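Local coordinates for hypothetical conserved protein (Thermus thermophilus, PDB 3DZM) that is of unknown function but is a major outer membrane protein that forms a beta-barrel and binds calcium, at residues A[49-54]-A[110-115]; A[159-164]-A[200-205]; A[130-135]-A[165-170]; A[11-16]-A[25-30]. All blocks are in the same frame, centred on the assembly; numbering follows the deposited sequence.

Contact 1. Residues A[49-54]-A[110-115]. With CA (calcium ion), chain D; C8E ((hydroxyethyloxy)tri(ethyloxy)octane), chain E.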
# COMPACT_ATOMS: atom_id res chain seq x y z
N ALA A 49 3.94 0.39 4.05
CA ALA A 49 4.08 1.85 4.00
C ALA A 49 3.24 2.43 5.08
O ALA A 49 2.24 1.84 5.46
CB ALA A 49 3.64 2.42 2.63
N THR A 50 3.62 3.62 5.55
CA THR A 50 2.76 4.41 6.41
C THR A 50 1.58 4.93 5.63
O THR A 50 1.65 5.10 4.41
CB THR A 50 3.44 5.69 6.89
OG1 THR A 50 4.78 5.41 7.26
CG2 THR A 50 2.69 6.25 8.10
N SER A 51 0.51 5.26 6.33
CA SER A 51 -0.63 5.81 5.67
C SER A 51 -1.38 6.62 6.67
O SER A 51 -1.21 6.45 7.85
CB SER A 51 -1.51 4.71 5.07
OG SER A 51 -2.85 5.15 4.95
N ASP A 52 -2.23 7.49 6.19
CA ASP A 52 -3.07 8.31 7.02
C ASP A 52 -4.41 7.57 7.19
O ASP A 52 -4.93 7.02 6.25
CB ASP A 52 -3.18 9.68 6.33
CG ASP A 52 -4.41 10.42 6.69
OD1 ASP A 52 -5.10 10.00 7.63
OD2 ASP A 52 -4.68 11.44 6.02
N ALA A 53 -4.94 7.51 8.40
CA ALA A 53 -6.17 6.73 8.60
C ALA A 53 -7.51 7.51 8.53
O ALA A 53 -8.45 7.05 7.88
CB ALA A 53 -6.09 5.85 9.87
N LEU A 54 -7.60 8.66 9.18
CA LEU A 54 -8.80 9.51 9.08
C LEU A 54 -8.49 10.90 8.52
O LEU A 54 -7.53 11.55 8.93
CB LEU A 54 -9.53 9.68 10.43
CG LEU A 54 -10.01 8.52 11.32
CD1 LEU A 54 -10.66 7.39 10.54
CD2 LEU A 54 -8.87 8.01 12.17
N ASN A 110 -4.39 -5.68 -0.60
CA ASN A 110 -3.96 -4.77 0.45
C ASN A 110 -4.59 -4.98 1.81
O ASN A 110 -5.81 -5.19 1.95
CB ASN A 110 -4.25 -3.35 0.03
CG ASN A 110 -3.48 -2.34 0.84
OD1 ASN A 110 -2.28 -2.20 0.69
ND2 ASN A 110 -4.18 -1.60 1.67
N PHE A 111 -3.76 -4.90 2.83
CA PHE A 111 -4.23 -4.88 4.22
C PHE A 111 -4.05 -3.49 4.80
O PHE A 111 -2.95 -3.09 5.15
CB PHE A 111 -3.58 -6.02 5.03
CG PHE A 111 -3.79 -7.34 4.39
CD1 PHE A 111 -4.91 -8.10 4.71
CD2 PHE A 111 -2.97 -7.74 3.34
CE1 PHE A 111 -5.14 -9.30 4.05
CE2 PHE A 111 -3.21 -8.94 2.66
CZ PHE A 111 -4.29 -9.72 3.01
N PHE A 112 -5.14 -2.74 4.84
CA PHE A 112 -5.16 -1.42 5.46
C PHE A 112 -5.57 -1.47 6.92
O PHE A 112 -6.45 -2.21 7.30
CB PHE A 112 -6.12 -0.48 4.72
CG PHE A 112 -6.46 0.77 5.51
CD1 PHE A 112 -5.61 1.86 5.49
CD2 PHE A 112 -7.60 0.83 6.29
CE1 PHE A 112 -5.91 2.99 6.21
CE2 PHE A 112 -7.90 1.97 7.03
CZ PHE A 112 -7.05 3.05 6.99
N SER A 113 -4.94 -0.63 7.72
CA SER A 113 -5.34 -0.45 9.11
C SER A 113 -4.78 0.81 9.77
O SER A 113 -3.65 1.20 9.56
CB SER A 113 -4.97 -1.68 9.95
OG SER A 113 -3.57 -1.83 10.03
N GLY A 114 -5.60 1.46 10.58
CA GLY A 114 -5.11 2.53 11.44
C GLY A 114 -6.15 2.94 12.44
O GLY A 114 -7.11 2.22 12.69
N GLY A 115 -5.98 4.12 12.99
CA GLY A 115 -6.89 4.67 13.97
C GLY A 115 -6.12 5.59 14.88
O GLY A 115 -5.11 6.16 14.47
CA CA D . -4.97 12.37 9.29
C1 C8E E . -2.53 10.53 -10.38
C2 C8E E . -3.65 9.51 -10.12
C3 C8E E . -4.68 9.97 -9.08
C4 C8E E . -6.06 10.21 -9.71
C5 C8E E . -7.24 10.11 -8.73
C6 C8E E . -7.84 11.44 -8.25
C7 C8E E . -7.58 11.71 -6.76
C8 C8E E . -6.99 10.47 -6.07
O9 C8E E . -7.34 10.33 -4.70
C10 C8E E . -8.20 9.22 -4.48
C11 C8E E . -8.12 8.67 -3.06
O12 C8E E . -7.21 7.59 -2.99
C13 C8E E . -6.75 7.34 -1.67
C14 C8E E . -5.35 6.73 -1.63
O15 C8E E . -4.50 7.53 -0.82
C16 C8E E . -3.14 7.18 -0.92
C17 C8E E . -2.87 5.86 -0.19
O18 C8E E . -2.49 6.08 1.16
C19 C8E E . -3.59 6.31 2.01
C20 C8E E . -4.50 5.10 1.91
O21 C8E E . -4.11 4.12 2.83
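Ala53 and Phe112 bring the loop after strand 40-50 against strand 100-117, and the touch is apolar. The end of the phenylalanine ring does the touching: Phe112 CZ is 4.1 Å from Ala53 CB, with Ala53 CA lying at the ring edge. The ring reaches the loop because Phe112 CG stands anti to the backbone N (chi1 165°). Beyond it, Ala53 CB packs straight onto bare backbone, 3.6 Å from Gly115 N, and a side chain on Gly114 would probably crowd this methyl. Leu54 extends the packing with its CD2 methyl, 4.3 Å from Gly115 CA.

The polar part centres on Ser51. Its OG lies in the plane of the Phe112 ring, at the edge, 4.0 Å from CE1, and shares a hydrogen bond of 2.7 Å with O21 of a bound C8E detergent. Asn81 and Trp202 also hydrogen-bond that detergent.

The metal is held on another side of the loop. Asp52, whose side chain sets off away from strand 100-117, gives OD1 to the calcium ion at 2.9 Å, and the Leu54 carbonyl O binds it at 2.7 Å. Asp56 and Glu77 supply the other protein ligands. The arrangement is that of a loop calcium site built from acidic side chains and a main-chain carbonyl, here at the end of a barrel strand and packed against another strand of the same sheet.

Contact 2. Residues A[159-164]-A[200-205]. With C8E ((hydroxyethyloxy)tri(ethyloxy)octane), chain F; C8E ((hydroxyethyloxy)tri(ethyloxy)octane), chain E.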
# COMPACT_ATOMS: atom_id res chain seq x y z
N VAL A 159 0.47 2.93 -10.89
CA VAL A 159 -0.78 3.42 -10.27
C VAL A 159 -1.64 2.20 -10.04
O VAL A 159 -1.66 1.27 -10.88
CB VAL A 159 -1.51 4.46 -11.17
CG1 VAL A 159 -2.90 4.71 -10.65
CG2 VAL A 159 -0.66 5.82 -11.32
N ASP A 160 -2.27 2.14 -8.87
CA ASP A 160 -3.11 0.98 -8.52
C ASP A 160 -4.46 1.53 -8.18
O ASP A 160 -4.57 2.63 -7.61
CB ASP A 160 -2.59 0.24 -7.28
CG ASP A 160 -1.31 -0.52 -7.53
OD1 ASP A 160 -1.02 -0.71 -8.71
OD2 ASP A 160 -0.59 -0.92 -6.56
N TYR A 161 -5.49 0.76 -8.49
CA TYR A 161 -6.83 1.10 -8.03
C TYR A 161 -7.36 -0.00 -7.11
O TYR A 161 -7.27 -1.17 -7.44
CB TYR A 161 -7.79 1.29 -9.20
CG TYR A 161 -9.18 1.56 -8.70
CD1 TYR A 161 -9.51 2.80 -8.16
CD2 TYR A 161 -10.16 0.58 -8.71
CE1 TYR A 161 -10.75 3.06 -7.68
CE2 TYR A 161 -11.44 0.84 -8.23
CZ TYR A 161 -11.72 2.08 -7.73
OH TYR A 161 -12.97 2.38 -7.24
N TYR A 162 -7.95 0.39 -5.98
CA TYR A 162 -8.60 -0.57 -5.07
C TYR A 162 -10.12 -0.43 -4.96
O TYR A 162 -10.65 0.67 -4.80
CB TYR A 162 -7.98 -0.49 -3.67
CG TYR A 162 -6.56 -1.00 -3.62
CD1 TYR A 162 -6.31 -2.36 -3.44
CD2 TYR A 162 -5.47 -0.14 -3.77
CE1 TYR A 162 -5.02 -2.83 -3.38
CE2 TYR A 162 -4.17 -0.62 -3.72
CZ TYR A 162 -3.96 -1.97 -3.53
OH TYR A 162 -2.70 -2.48 -3.46
N PHE A 163 -10.80 -1.55 -5.05
CA PHE A 163 -12.24 -1.62 -4.83
C PHE A 163 -12.60 -1.51 -3.35
O PHE A 163 -12.02 -2.19 -2.50
CB PHE A 163 -12.77 -2.95 -5.40
CG PHE A 163 -12.54 -3.10 -6.85
CD1 PHE A 163 -13.45 -2.58 -7.77
CD2 PHE A 163 -11.41 -3.74 -7.31
CE1 PHE A 163 -13.23 -2.71 -9.14
CE2 PHE A 163 -11.17 -3.87 -8.71
CZ PHE A 163 -12.08 -3.36 -9.61
N GLN A 164 -13.57 -0.67 -3.04
CA GLN A 164 -14.06 -0.57 -1.69
C GLN A 164 -14.54 -1.92 -1.17
O GLN A 164 -15.19 -2.70 -1.88
CB GLN A 164 -15.19 0.47 -1.57
CG GLN A 164 -16.36 0.16 -2.47
CD GLN A 164 -17.50 1.19 -2.44
OE1 GLN A 164 -17.28 2.39 -2.30
NE2 GLN A 164 -18.73 0.70 -2.63
N PRO A 200 -7.05 2.90 0.93
CA PRO A 200 -6.69 3.11 -0.47
C PRO A 200 -7.86 3.17 -1.41
O PRO A 200 -8.87 2.52 -1.25
CB PRO A 200 -5.84 1.88 -0.79
CG PRO A 200 -5.24 1.53 0.47
CD PRO A 200 -6.29 1.80 1.52
N GLU A 201 -7.71 4.03 -2.41
CA GLU A 201 -8.53 3.97 -3.59
C GLU A 201 -7.60 4.06 -4.83
O GLU A 201 -7.26 3.04 -5.46
CB GLU A 201 -9.58 5.05 -3.54
CG GLU A 201 -10.48 5.02 -4.75
CD GLU A 201 -11.67 5.96 -4.62
OE1 GLU A 201 -11.61 6.91 -3.78
OE2 GLU A 201 -12.67 5.72 -5.36
N TRP A 202 -7.15 5.25 -5.16
CA TRP A 202 -6.11 5.38 -6.17
C TRP A 202 -4.77 5.55 -5.48
O TRP A 202 -4.64 6.32 -4.52
CB TRP A 202 -6.36 6.58 -7.08
CG TRP A 202 -7.55 6.45 -7.96
CD1 TRP A 202 -8.79 6.96 -7.73
CD2 TRP A 202 -7.61 5.78 -9.22
NE1 TRP A 202 -9.63 6.66 -8.77
CE2 TRP A 202 -8.94 5.94 -9.71
CE3 TRP A 202 -6.68 5.08 -10.00
CZ2 TRP A 202 -9.37 5.40 -10.94
CZ3 TRP A 202 -7.10 4.56 -11.25
CH2 TRP A 202 -8.43 4.72 -11.69
N VAL A 203 -3.76 4.81 -5.92
CA VAL A 203 -2.47 4.91 -5.28
C VAL A 203 -1.39 5.12 -6.33
O VAL A 203 -1.23 4.29 -7.22
CB VAL A 203 -2.15 3.64 -4.40
CG1 VAL A 203 -0.86 3.85 -3.56
CG2 VAL A 203 -3.31 3.29 -3.50
N LEU A 204 -0.67 6.23 -6.22
CA LEU A 204 0.59 6.42 -6.95
C LEU A 204 1.77 5.67 -6.31
O LEU A 204 2.02 5.79 -5.13
CB LEU A 204 0.94 7.90 -6.98
CG LEU A 204 2.05 8.30 -7.92
CD1 LEU A 204 1.66 8.04 -9.35
CD2 LEU A 204 2.37 9.76 -7.72
N LYS A 205 2.48 4.89 -7.10
CA LYS A 205 3.63 4.16 -6.59
C LYS A 205 4.86 4.68 -7.29
O LYS A 205 4.93 4.67 -8.53
CB LYS A 205 3.49 2.65 -6.85
CG LYS A 205 4.81 1.88 -6.75
CD LYS A 205 4.90 0.77 -7.80
CE LYS A 205 3.69 -0.14 -7.78
NZ LYS A 205 4.02 -1.50 -8.34
C1 C8E F . -6.98 0.12 -13.07
C2 C8E F . -8.37 0.20 -13.74
C3 C8E F . -9.61 -0.13 -12.87
C4 C8E F . -10.83 0.75 -13.19
C5 C8E F . -11.44 1.54 -12.01
C6 C8E F . -12.93 1.93 -12.15
C7 C8E F . -13.67 2.08 -10.81
C8 C8E F . -15.16 1.71 -10.83
O9 C8E F . -15.60 1.00 -9.67
C10 C8E F . -15.42 1.70 -8.44
C11 C8E F . -15.73 0.89 -7.16
O12 C8E F . -14.95 1.28 -6.03
C13 C8E F . -15.62 2.05 -5.03
C14 C8E F . -14.78 3.21 -4.47
O15 C8E F . -14.46 3.01 -3.09
C16 C8E F . -14.49 4.15 -2.23
C17 C8E F . -13.10 4.79 -2.04
O18 C8E F . -13.04 5.76 -0.99
C19 C8E F . -12.08 5.42 -0.00
C20 C8E F . -11.92 6.45 1.14
O21 C8E F . -12.30 5.88 2.39
C1 C8E E . -2.53 10.53 -10.38
C2 C8E E . -3.65 9.51 -10.12
C3 C8E E . -4.68 9.97 -9.08
C4 C8E E . -6.06 10.21 -9.71
C5 C8E E . -7.24 10.11 -8.73
C6 C8E E . -7.84 11.44 -8.25
C7 C8E E . -7.58 11.71 -6.76
C8 C8E E . -6.99 10.47 -6.07
O9 C8E E . -7.34 10.33 -4.70
C10 C8E E . -8.20 9.22 -4.48
C11 C8E E . -8.12 8.67 -3.06
O12 C8E E . -7.21 7.59 -2.99
C13 C8E E . -6.75 7.34 -1.67
C14 C8E E . -5.35 6.73 -1.63
O15 C8E E . -4.50 7.53 -0.82
C16 C8E E . -3.14 7.18 -0.92
C17 C8E E . -2.87 5.86 -0.19
O18 C8E E . -2.49 6.08 1.16
C19 C8E E . -3.59 6.31 2.01
C20 C8E E . -4.50 5.10 1.91
O21 C8E E . -4.11 4.12 2.83
O HOH W 1 1.30 -0.77 -10.14
O HOH W 2 1.75 -2.56 -6.52
O HOH W 3 -11.48 1.98 -2.41
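Asp160 and Val203 face each other as a hydrogen-bonded antiparallel pair, with Asp160 N to Val203 O and Val203 N to Asp160 O both 2.9 Å. Tyr162 N continues the ladder to Glu201 O at 2.8 Å, and Glu201 O also receives the CA-H of Tyr161. The Asp160 carboxylate reaches Lys205 through two waters, one on each carboxylate oxygen, though one of the legs to Lys205 NZ is weak. Its firmer partners come from elsewhere in the barrel: Arg108 makes a salt bridge to OD1, and Tyr20 hydrogen-bonds OD2.

Tyr162 shares that side of the sheet. Tyr162 CD2 lies 3.6 Å from Pro200 CB, while Val203 CG2 comes up at the ring edge, 4.0 Å from Tyr162 CE2; the Tyr162 hydroxyl bonds to that of Tyr20.

The face carrying Val159, Tyr161, Trp202 and Leu204 is apolar and aromatic. With its CG anti to the backbone N (chi1 177°), Tyr161 turns a ring edge to the face of Trp202, Tyr161 CD1 standing 3.5 Å above the indole plane, and the two ring planes meet at 53°. Tyr161 CB adds a CH-pi contact over the face of the six-membered ring. Val159 CG1 touches the indole edge, 3.9 Å from Trp202 CE3. Detergent finishes the packing: one C8E lies over a face of Tyr161, and another over the Trp202 face opposite the tyrosine. Charged and polar groups on one side of an antiparallel sheet, with aromatics and detergent on the other, are characteristic of a transmembrane beta-barrel wall, whose outer surface meets lipid.

Contact 3. Residues A[130-135]-A[165-170]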
# COMPACT_ATOMS: atom_id res chain seq x y z
N ILE A 130 -9.47 0.79 12.82
CA ILE A 130 -10.28 0.36 11.69
C ILE A 130 -9.42 -0.40 10.66
O ILE A 130 -8.22 -0.23 10.59
CB ILE A 130 -11.01 1.55 11.07
CG1 ILE A 130 -12.01 1.09 10.02
CG2 ILE A 130 -10.00 2.57 10.53
CD1 ILE A 130 -13.29 1.90 10.02
N SER A 131 -10.05 -1.28 9.89
CA SER A 131 -9.35 -2.20 8.97
C SER A 131 -10.17 -2.44 7.69
O SER A 131 -11.40 -2.43 7.71
CB SER A 131 -9.13 -3.54 9.65
OG SER A 131 -7.93 -3.51 10.37
N SER A 132 -9.47 -2.62 6.57
CA SER A 132 -10.10 -3.00 5.33
C SER A 132 -9.14 -3.83 4.52
O SER A 132 -8.00 -3.46 4.36
CB SER A 132 -10.53 -1.76 4.54
OG SER A 132 -11.56 -2.07 3.63
N ASN A 133 -9.60 -4.96 4.00
CA ASN A 133 -8.79 -5.76 3.08
C ASN A 133 -9.32 -5.64 1.68
O ASN A 133 -10.46 -6.01 1.43
CB ASN A 133 -8.79 -7.22 3.47
CG ASN A 133 -8.32 -7.44 4.88
OD1 ASN A 133 -7.82 -6.53 5.52
ND2 ASN A 133 -8.50 -8.64 5.37
N GLN A 134 -8.50 -5.15 0.75
CA GLN A 134 -9.02 -4.86 -0.57
C GLN A 134 -8.29 -5.53 -1.69
O GLN A 134 -7.11 -5.78 -1.62
CB GLN A 134 -9.09 -3.37 -0.83
CG GLN A 134 -9.64 -2.59 0.31
CD GLN A 134 -9.54 -1.11 0.08
OE1 GLN A 134 -8.77 -0.43 0.75
NE2 GLN A 134 -10.31 -0.59 -0.89
N LEU A 135 -9.04 -5.82 -2.74
CA LEU A 135 -8.50 -6.35 -3.96
C LEU A 135 -8.22 -5.15 -4.87
O LEU A 135 -9.05 -4.29 -5.02
CB LEU A 135 -9.51 -7.35 -4.55
CG LEU A 135 -9.31 -7.73 -6.01
CD1 LEU A 135 -8.03 -8.54 -6.17
CD2 LEU A 135 -10.47 -8.52 -6.51
N ALA A 165 -14.21 -2.17 0.09
CA ALA A 165 -14.51 -3.39 0.78
C ALA A 165 -15.17 -3.08 2.12
O ALA A 165 -15.44 -1.93 2.44
CB ALA A 165 -13.24 -4.10 1.01
N CYS A 166 -15.41 -4.11 2.92
CA CYS A 166 -15.96 -3.90 4.25
C CYS A 166 -14.92 -3.24 5.16
O CYS A 166 -13.72 -3.35 4.91
CB CYS A 166 -16.44 -5.23 4.84
SG CYS A 166 -17.95 -5.87 4.10
N PHE A 167 -15.39 -2.54 6.19
CA PHE A 167 -14.53 -2.02 7.26
C PHE A 167 -14.79 -2.73 8.57
O PHE A 167 -15.93 -3.03 8.88
CB PHE A 167 -14.82 -0.56 7.50
CG PHE A 167 -14.37 0.33 6.41
CD1 PHE A 167 -13.03 0.64 6.28
CD2 PHE A 167 -15.27 0.85 5.52
CE1 PHE A 167 -12.61 1.47 5.28
CE2 PHE A 167 -14.86 1.68 4.52
CZ PHE A 167 -13.53 2.00 4.40
N THR A 168 -13.75 -2.95 9.36
CA THR A 168 -13.91 -3.57 10.68
C THR A 168 -13.33 -2.66 11.74
O THR A 168 -12.16 -2.36 11.70
CB THR A 168 -13.17 -4.88 10.70
OG1 THR A 168 -13.74 -5.74 9.73
CG2 THR A 168 -13.26 -5.53 12.05
N ARG A 169 -14.16 -2.21 12.68
CA ARG A 169 -13.73 -1.35 13.80
C ARG A 169 -13.51 -2.17 15.11
O ARG A 169 -14.26 -3.07 15.43
CB ARG A 169 -14.73 -0.16 14.01
CG ARG A 169 -14.14 1.18 14.59
CD ARG A 169 -14.79 2.53 14.02
NE ARG A 169 -13.81 3.65 13.90
CZ ARG A 169 -14.01 4.88 13.37
NH1 ARG A 169 -15.18 5.29 12.84
NH2 ARG A 169 -12.97 5.70 13.36
N VAL A 170 -12.44 -1.87 15.83
CA VAL A 170 -12.21 -2.44 17.15
C VAL A 170 -11.88 -1.33 18.14
O VAL A 170 -10.85 -0.67 17.99
CB VAL A 170 -11.05 -3.50 17.17
CG1 VAL A 170 -10.91 -4.10 18.55
CG2 VAL A 170 -11.35 -4.58 16.24
O HOH W 4 -12.83 -0.21 1.86
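Ser131 and Thr168 are the one hydrogen-bonded pair between residues 130-135 and 165-170. Thr168 N gives Ser131 O a sound bond of 2.9 Å; the return bond, Ser131 N to Thr168 O, is weak, bent to 122° at the hydrogen. Both carbonyls have a second donor in a CA-H: Phe167 CA for Ser131 O, and Ile130 CA for Thr168 O.

Toward Ala165 the strands drift apart and a side chain takes over from the main chain. Ser132 OG, swung anti to its own amide nitrogen (chi1 -157°), donates to Cys166 O at 2.8 Å, approaching from above the carbonyl plane. The same Ser132 OG accepts from a water at 2.9 Å, and this water in turn accepts from Ala165 N at 3.0 Å, so the hydroxyl is used in both directions. With an alanine here, Cys166 O would probably lose this donor and the bridging water one of its partners. Next along, the Gln134 amide nitrogen is taken by Phe163 O, with a weak bond to Pro200 O.

Apolar groups close in around these bonds. Ser132 OG lies over one face of the Phe167 ring, and Ile130 CD1 packs 3.8 Å from Phe167 CB. Cys166 is tied by a disulfide to Cys184, and Phe167 pairs by backbone with Val183. The chemistry implies that where strand 151-172 is interrupted, its link to strand 127-148 is carried largely by side chains, the Ser132 hydroxyl with its water and the Gln134 amide, until backbone pairing resumes at Phe163.

Contact 4. Residues A[11-16]-A[25-30]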
# COMPACT_ATOMS: atom_id res chain seq x y z
N PHE A 11 16.41 -15.62 -11.63
CA PHE A 11 15.73 -15.23 -10.40
C PHE A 11 16.48 -14.12 -9.61
O PHE A 11 17.69 -14.22 -9.38
CB PHE A 11 15.49 -16.46 -9.51
CG PHE A 11 14.61 -17.51 -10.14
CD1 PHE A 11 13.23 -17.36 -10.16
CD2 PHE A 11 15.16 -18.65 -10.69
CE1 PHE A 11 12.43 -18.31 -10.73
CE2 PHE A 11 14.35 -19.62 -11.27
CZ PHE A 11 12.99 -19.45 -11.30
N SER A 12 15.79 -13.04 -9.23
CA SER A 12 16.45 -11.99 -8.46
C SER A 12 15.58 -11.62 -7.30
O SER A 12 14.38 -11.87 -7.29
CB SER A 12 16.75 -10.74 -9.29
OG SER A 12 16.63 -11.02 -10.67
N VAL A 13 16.18 -11.01 -6.30
CA VAL A 13 15.42 -10.48 -5.20
C VAL A 13 15.62 -8.97 -5.31
O VAL A 13 16.73 -8.51 -5.62
CB VAL A 13 15.88 -11.10 -3.82
CG1 VAL A 13 17.38 -11.05 -3.68
CG2 VAL A 13 15.20 -10.43 -2.62
N GLU A 14 14.53 -8.23 -5.11
CA GLU A 14 14.52 -6.80 -5.34
C GLU A 14 14.00 -6.10 -4.08
O GLU A 14 12.95 -6.46 -3.54
CB GLU A 14 13.62 -6.52 -6.56
CG GLU A 14 13.53 -5.08 -7.04
CD GLU A 14 12.17 -4.77 -7.69
OE1 GLU A 14 11.99 -5.07 -8.89
OE2 GLU A 14 11.28 -4.22 -6.99
N ALA A 15 14.73 -5.10 -3.60
CA ALA A 15 14.26 -4.25 -2.50
C ALA A 15 14.05 -2.85 -3.02
O ALA A 15 14.86 -2.35 -3.81
CB ALA A 15 15.31 -4.21 -1.33
N GLY A 16 12.97 -2.19 -2.61
CA GLY A 16 12.79 -0.81 -3.00
C GLY A 16 12.22 0.08 -1.94
O GLY A 16 11.53 -0.38 -1.04
N GLY A 25 8.44 0.67 1.93
CA GLY A 25 9.31 -0.01 1.01
C GLY A 25 8.66 -1.25 0.47
O GLY A 25 7.49 -1.53 0.81
N GLN A 26 9.38 -1.95 -0.42
CA GLN A 26 8.94 -3.29 -0.82
C GLN A 26 10.07 -4.28 -1.02
O GLN A 26 11.18 -3.92 -1.38
CB GLN A 26 7.99 -3.27 -2.03
CG GLN A 26 8.67 -3.16 -3.33
CD GLN A 26 8.16 -4.16 -4.36
OE1 GLN A 26 6.98 -4.60 -4.34
NE2 GLN A 26 9.05 -4.53 -5.28
N LEU A 27 9.74 -5.55 -0.80
CA LEU A 27 10.60 -6.69 -1.13
C LEU A 27 9.89 -7.55 -2.16
O LEU A 27 8.68 -7.78 -2.09
CB LEU A 27 10.84 -7.51 0.13
CG LEU A 27 12.05 -7.02 0.89
CD1 LEU A 27 11.90 -7.27 2.37
CD2 LEU A 27 13.25 -7.72 0.33
N ALA A 28 10.64 -8.02 -3.15
CA ALA A 28 10.03 -8.81 -4.21
C ALA A 28 10.99 -9.84 -4.73
O ALA A 28 12.21 -9.71 -4.56
CB ALA A 28 9.50 -7.91 -5.37
N VAL A 29 10.43 -10.89 -5.33
CA VAL A 29 11.20 -11.84 -6.11
C VAL A 29 10.72 -11.68 -7.55
O VAL A 29 9.53 -11.56 -7.80
CB VAL A 29 11.06 -13.30 -5.59
CG1 VAL A 29 9.58 -13.74 -5.49
CG2 VAL A 29 11.84 -14.27 -6.47
N VAL A 30 11.67 -11.60 -8.47
CA VAL A 30 11.40 -11.50 -9.90
C VAL A 30 11.94 -12.71 -10.63
O VAL A 30 13.01 -13.20 -10.32
CB VAL A 30 12.18 -10.35 -10.52
CG1 VAL A 30 11.68 -10.11 -11.94
CG2 VAL A 30 12.08 -9.11 -9.65
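Ser12 with Val30, Glu14 with Ala28 and Gly16 with Gln26 form three successive hydrogen-bonded antiparallel pairs, six backbone bonds in all, between strands running at 165° to one another. These are neighbouring strands of the beta-barrel: strand 10-17 is flanked on its other edge by strand 202-213, so that the first strand meets the last, and strand 23-32 by strand 40-50.

The face with Ser12, Glu14, Gln26, Ala28 and Val30 is largely buried, and Glu14 makes most of its polar side-chain contacts. Its chain runs out extended, CG anti to the backbone N (chi1 -176°), and delivers the carboxylate among polar groups. Gln26, bent at its second torsion, crosses to give NE2 to Glu14 OE2 at 2.8 Å, a weak bond, with amide and carboxylate planes 42° apart. Stronger partners are two arginines, Arg142 on OE1 and Arg43 on OE2. Replacing Glu14 by an alanine would probably leave both arginines without this negative mate and the Gln26 amide free to turn. Val30 CG2 meets the carboxylate itself, 4.1 Å from Glu14 OE1.

The face with Val13, Ala15, Leu27 and Val29 is apolar, consistent with the lipid-facing surface of a barrel. Leu27 CD2 lies 4.4 Å from Ala15 CB, a loose touch. The two valines do matching things on opposite strands: Val13 CG2 leans to within 3.6 Å of Ala28 O, and Val29 CG2 stands the same 3.6 Å from Ser12 O.

All four contacts belong to one antiparallel sheet curled into a barrel. Contact 1 is the buried one: a loop with calcium ligands and apolar packing, set against a strand that is not its neighbour, without a backbone ladder. Contacts 2, 3 and 4 join adjacent strands and are partly buried. In contact 2 a charged face backs onto a detergent-covered aromatic one. Contacts 2 and 3 share strand 151-172 and touch through the Gln134 amide and Phe163 O; contact 1 abuts both. Contacts 3 and 4 lie farthest from the centre, about 27 Å apart between their own centres; contact 4 has the most exposed residues and a regular ladder, unlike the water-assisted seam of contact 3.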